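Local structure of phosphodiesterase (Pseudomonas aeruginosa, 4G75) at residues Pro162-Lys173 with Ile279-Ile287. The protein is a colicin M-like bacteriocin, a magnesium-binding phosphodiesterase that probably kills related bacteria by degrading a lipid precursor of their peptidoglycan. Residues are numbered along the deposited sequence; the frame is centred on the assembly and turned at random. Where two conformers were deposited one is given.
Sequences PIERLNIKPNVK and IPGAIPVNI. With EDO (1,2-ethanediol), chain J; EDO (1,2-ethanediol), chain K.
The carbonyl oxygen of P280 is gripped twice: I163 N donates to P280 O at 2.9 Å, nearly straight (166°) and 16° out of the carbonyl plane, and O2 of a 1,2-ethanediol, probably from the crystallisation liquor, donates to the same oxygen. The I163-P280 bond ties the loop after strand 159-160 to the turn entering strand 283-290 of the mixed sheet in the colicin M catalytic domain. A water links E164 to the same turn, giving one hydrogen to E164 OE1 (2.7 Å) and one to A282 O. The carboxylate gets there because E164 CG sits between N and C of its own backbone (chi1 69°) and the chain folds at chi2, about CB-CG. Next to this polar knot, I163 crosses I283 at a slant, its CG1 lying 3.8 Å from I283 CD1, while I163 CG2 packs on the backbone at G281 C (3.5 Å). I168 CG1 borders I283 CD1 as well, at 4.1 Å. L166 meets I279 at about a right angle, CD1 to CG2 at 3.8 Å; these apolar side chains lie beside those of the magnesium ligands V211 and D241, respectively. Farther along, V172 and V285 meet tip to tip, and F178 of helix 176-184 touches both V172 and I287. At the far end K173 and I287 slide past each other in opposite senses, the doubly bent lysine bringing NZ to 3.8 Å from I287 CG2.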
loop_
_atom_site.group_PDB
_atom_site.type_symbol
_atom_site.label_atom_id
_atom_site.label_comp_id
_atom_site.label_asym_id
_atom_site.label_seq_id
_atom_site.Cartn_x
_atom_site.Cartn_y
_atom_site.Cartn_z
ATOM N N PRO A 162 2.362 2.098 -10.163
ATOM C CA PRO A 162 2.542 1.559 -11.521
ATOM C C PRO A 162 1.712 0.286 -11.728
ATOM O O PRO A 162 1.663 -0.584 -10.855
ATOM C CB PRO A 162 4.040 1.272 -11.588
ATOM C CG PRO A 162 4.655 2.253 -10.583
ATOM C CD PRO A 162 3.643 2.337 -9.471
ATOM N N ILE A 163 1.058 0.182 -12.881
ATOM C CA ILE A 163 0.088 -0.887 -13.090
ATOM C C ILE A 163 0.688 -2.285 -12.923
ATOM O O ILE A 163 0.036 -3.178 -12.398
ATOM C CB ILE A 163 -0.632 -0.756 -14.460
ATOM C CG1 ILE A 163 -1.902 -1.614 -14.487
ATOM C CG2 ILE A 163 0.316 -1.075 -15.609
ATOM C CD1 ILE A 163 -2.767 -1.399 -15.750
ATOM N N GLU A 164 1.927 -2.468 -13.367
ATOM C CA GLU A 164 2.578 -3.769 -13.268
ATOM C C GLU A 164 2.908 -4.146 -11.823
ATOM O O GLU A 164 3.151 -5.319 -11.520
ATOM C CB GLU A 164 3.837 -3.828 -14.152
ATOM C CG GLU A 164 5.002 -2.951 -13.696
ATOM C CD GLU A 164 4.917 -1.510 -14.194
ATOM O OE1 GLU A 164 3.869 -1.108 -14.757
ATOM O OE2 GLU A 164 5.911 -0.772 -14.020
ATOM N N ARG A 165 2.915 -3.163 -10.927
ATOM C CA ARG A 165 3.217 -3.449 -9.521
ATOM C C ARG A 165 1.970 -3.797 -8.719
ATOM O O ARG A 165 2.069 -4.185 -7.563
ATOM C CB ARG A 165 3.978 -2.293 -8.860
ATOM C CG ARG A 165 5.384 -2.124 -9.421
ATOM C CD ARG A 165 6.186 -1.008 -8.755
ATOM N NE ARG A 165 7.569 -1.073 -9.211
ATOM C CZ ARG A 165 8.560 -1.663 -8.550
ATOM N NH1 ARG A 165 8.353 -2.220 -7.364
ATOM N NH2 ARG A 165 9.772 -1.670 -9.068
ATOM N N LEU A 166 0.799 -3.652 -9.330
ATOM C CA LEU A 166 -0.439 -4.102 -8.695
ATOM C C LEU A 166 -0.427 -5.610 -8.487
ATOM O O LEU A 166 -1.103 -6.127 -7.599
ATOM C CB LEU A 166 -1.664 -3.724 -9.541
ATOM C CG LEU A 166 -1.975 -2.247 -9.769
ATOM C CD1 LEU A 166 -3.103 -2.125 -10.780
ATOM C CD2 LEU A 166 -2.343 -1.526 -8.462
ATOM N N ASN A 167 0.334 -6.313 -9.321
ATOM C CA ASN A 167 0.325 -7.772 -9.327
ATOM C C ASN A 167 -1.055 -8.343 -9.656
ATOM O O ASN A 167 -1.488 -9.335 -9.066
ATOM C CB ASN A 167 0.821 -8.329 -7.990
ATOM C CG ASN A 167 1.402 -9.720 -8.125
ATOM O OD1 ASN A 167 1.898 -10.087 -9.187
ATOM N ND2 ASN A 167 1.352 -10.495 -7.048
ATOM N N ILE A 168 -1.753 -7.709 -10.592
ATOM C CA ILE A 168 -3.027 -8.246 -11.044
ATOM C C ILE A 168 -2.829 -9.114 -12.288
ATOM O O ILE A 168 -1.824 -8.991 -12.984
ATOM C CB ILE A 168 -4.089 -7.152 -11.281
ATOM C CG1 ILE A 168 -3.610 -6.134 -12.321
ATOM C CG2 ILE A 168 -4.450 -6.470 -9.957
ATOM C CD1 ILE A 168 -4.721 -5.178 -12.778
ATOM N N LYS A 169 -3.789 -9.996 -12.538
ATOM C CA LYS A 169 -3.720 -10.943 -13.644
ATOM C C LYS A 169 -5.063 -11.009 -14.359
ATOM O O LYS A 169 -5.725 -12.052 -14.353
ATOM C CB LYS A 169 -3.378 -12.336 -13.110
ATOM C CG LYS A 169 -2.101 -12.417 -12.287
ATOM C CD LYS A 169 -0.873 -12.415 -13.182
ATOM C CE LYS A 169 0.375 -12.869 -12.431
ATOM N NZ LYS A 169 0.795 -11.912 -11.366
ATOM N N PRO A 170 -5.481 -9.899 -14.981
ATOM C CA PRO A 170 -6.819 -9.885 -15.577
ATOM C C PRO A 170 -6.943 -10.911 -16.696
ATOM O O PRO A 170 -6.023 -11.093 -17.498
ATOM C CB PRO A 170 -6.948 -8.461 -16.137
ATOM C CG PRO A 170 -5.863 -7.673 -15.460
ATOM C CD PRO A 170 -4.756 -8.641 -15.216
ATOM N N ASN A 171 -8.083 -11.590 -16.723
ATOM C CA ASN A 171 -8.374 -12.588 -17.740
ATOM C C ASN A 171 -9.362 -11.983 -18.728
ATOM O O ASN A 171 -10.569 -11.982 -18.493
ATOM C CB ASN A 171 -8.962 -13.831 -17.074
ATOM C CG ASN A 171 -9.126 -14.991 -18.032
ATOM O OD1 ASN A 171 -9.135 -14.811 -19.245
ATOM N ND2 ASN A 171 -9.264 -16.196 -17.481
ATOM N N VAL A 172 -8.845 -11.431 -19.818
ATOM C CA VAL A 172 -9.682 -10.705 -20.768
ATOM C C VAL A 172 -10.752 -11.603 -21.388
ATOM O O VAL A 172 -11.909 -11.201 -21.546
ATOM C CB VAL A 172 -8.833 -10.054 -21.875
ATOM C CG1 VAL A 172 -9.720 -9.314 -22.859
ATOM C CG2 VAL A 172 -7.807 -9.106 -21.260
ATOM N N LYS A 173 -10.366 -12.828 -21.723
ATOM C CA LYS A 173 -11.313 -13.771 -22.310
ATOM C C LYS A 173 -12.519 -14.047 -21.420
ATOM O O LYS A 173 -13.583 -14.421 -21.910
ATOM C CB LYS A 173 -10.618 -15.088 -22.678
ATOM C CG LYS A 173 -9.685 -14.956 -23.870
ATOM C CD LYS A 173 -9.253 -16.315 -24.393
ATOM C CE LYS A 173 -8.298 -16.987 -23.430
ATOM N NZ LYS A 173 -7.016 -16.239 -23.294
ATOM N N ILE A 279 -2.416 5.240 -11.795
ATOM C CA ILE A 279 -2.030 3.854 -12.012
ATOM C C ILE A 279 -1.500 3.767 -13.431
ATOM O O ILE A 279 -2.164 3.245 -14.322
ATOM C CB ILE A 279 -3.217 2.901 -11.801
ATOM C CG1 ILE A 279 -3.858 3.155 -10.430
ATOM C CG2 ILE A 279 -2.774 1.435 -11.931
ATOM C CD1 ILE A 279 -5.128 2.343 -10.178
ATOM N N PRO A 280 -0.297 4.315 -13.648
ATOM C CA PRO A 280 0.248 4.508 -14.996
ATOM C C PRO A 280 0.762 3.226 -15.624
ATOM O O PRO A 280 1.131 2.280 -14.917
ATOM C CB PRO A 280 1.410 5.479 -14.768
ATOM C CG PRO A 280 1.825 5.252 -13.358
ATOM C CD PRO A 280 0.589 4.851 -12.598
ATOM N N GLY A 281 0.787 3.205 -16.951
ATOM C CA GLY A 281 1.409 2.109 -17.675
ATOM C C GLY A 281 0.388 1.190 -18.300
ATOM O O GLY A 281 -0.826 1.389 -18.158
ATOM N N ALA A 282 0.880 0.172 -18.992
ATOM C CA ALA A 282 0.004 -0.767 -19.667
ATOM C C ALA A 282 0.437 -2.204 -19.439
ATOM O O ALA A 282 1.627 -2.500 -19.309
ATOM C CB ALA A 282 -0.044 -0.461 -21.164
ATOM N N ILE A 283 -0.543 -3.094 -19.385
ATOM C CA ILE A 283 -0.274 -4.524 -19.380
ATOM C C ILE A 283 -0.601 -5.027 -20.777
ATOM O O ILE A 283 -1.737 -4.897 -21.219
ATOM C CB ILE A 283 -1.163 -5.252 -18.362
ATOM C CG1 ILE A 283 -0.956 -4.674 -16.956
ATOM C CG2 ILE A 283 -0.901 -6.765 -18.389
ATOM C CD1 ILE A 283 -2.003 -5.121 -15.944
ATOM N N PRO A 284 0.395 -5.591 -21.482
ATOM C CA PRO A 284 0.182 -6.085 -22.850
ATOM C C PRO A 284 -0.840 -7.215 -22.922
ATOM O O PRO A 284 -0.880 -8.077 -22.040
ATOM C CB PRO A 284 1.564 -6.615 -23.251
ATOM C CG PRO A 284 2.524 -5.890 -22.365
ATOM C CD PRO A 284 1.801 -5.726 -21.063
ATOM N N VAL A 285 -1.650 -7.210 -23.974
ATOM C CA VAL A 285 -2.598 -8.289 -24.215
ATOM C C VAL A 285 -2.417 -8.851 -25.618
ATOM O O VAL A 285 -2.456 -8.115 -26.607
ATOM C CB VAL A 285 -4.059 -7.828 -24.050
ATOM C CG1 VAL A 285 -5.003 -8.985 -24.302
ATOM C CG2 VAL A 285 -4.288 -7.267 -22.650
ATOM N N ASN A 286 -2.207 -10.162 -25.680
ATOM C CA ASN A 286 -2.065 -10.872 -26.942
ATOM C C ASN A 286 -2.775 -12.216 -26.833
ATOM O O ASN A 286 -2.208 -13.186 -26.332
ATOM C CB ASN A 286 -0.583 -11.072 -27.271
ATOM C CG ASN A 286 -0.354 -11.604 -28.675
ATOM O OD1 ASN A 286 -1.222 -11.506 -29.545
ATOM N ND2 ASN A 286 0.831 -12.164 -28.906
ATOM N N ILE A 287 -4.022 -12.260 -27.287
ATOM C CA ILE A 287 -4.842 -13.451 -27.137
ATOM C C ILE A 287 -5.499 -13.855 -28.446
ATOM O O ILE A 287 -5.588 -13.063 -29.389
ATOM C CB ILE A 287 -5.922 -13.250 -26.051
ATOM C CG1 ILE A 287 -6.776 -12.015 -26.358
ATOM C CG2 ILE A 287 -5.272 -13.111 -24.682
ATOM C CD1 ILE A 287 -7.981 -11.871 -25.460
HETATM C C1 EDO J . 5.190 2.914 -16.752
HETATM O O1 EDO J . 4.987 1.858 -17.694
HETATM C C2 EDO J . 4.068 2.877 -15.723
HETATM O O2 EDO J . 3.930 1.544 -15.220
HETATM C C1 EDO K . -11.271 -10.967 -15.581
HETATM O O1 EDO K . -10.167 -11.315 -14.740
HETATM C C2 EDO K . -12.581 -11.218 -14.846
HETATM O O2 EDO K . -12.806 -10.159 -13.909
HETATM O O HOH W 1 3.598 -1.877 -17.359
#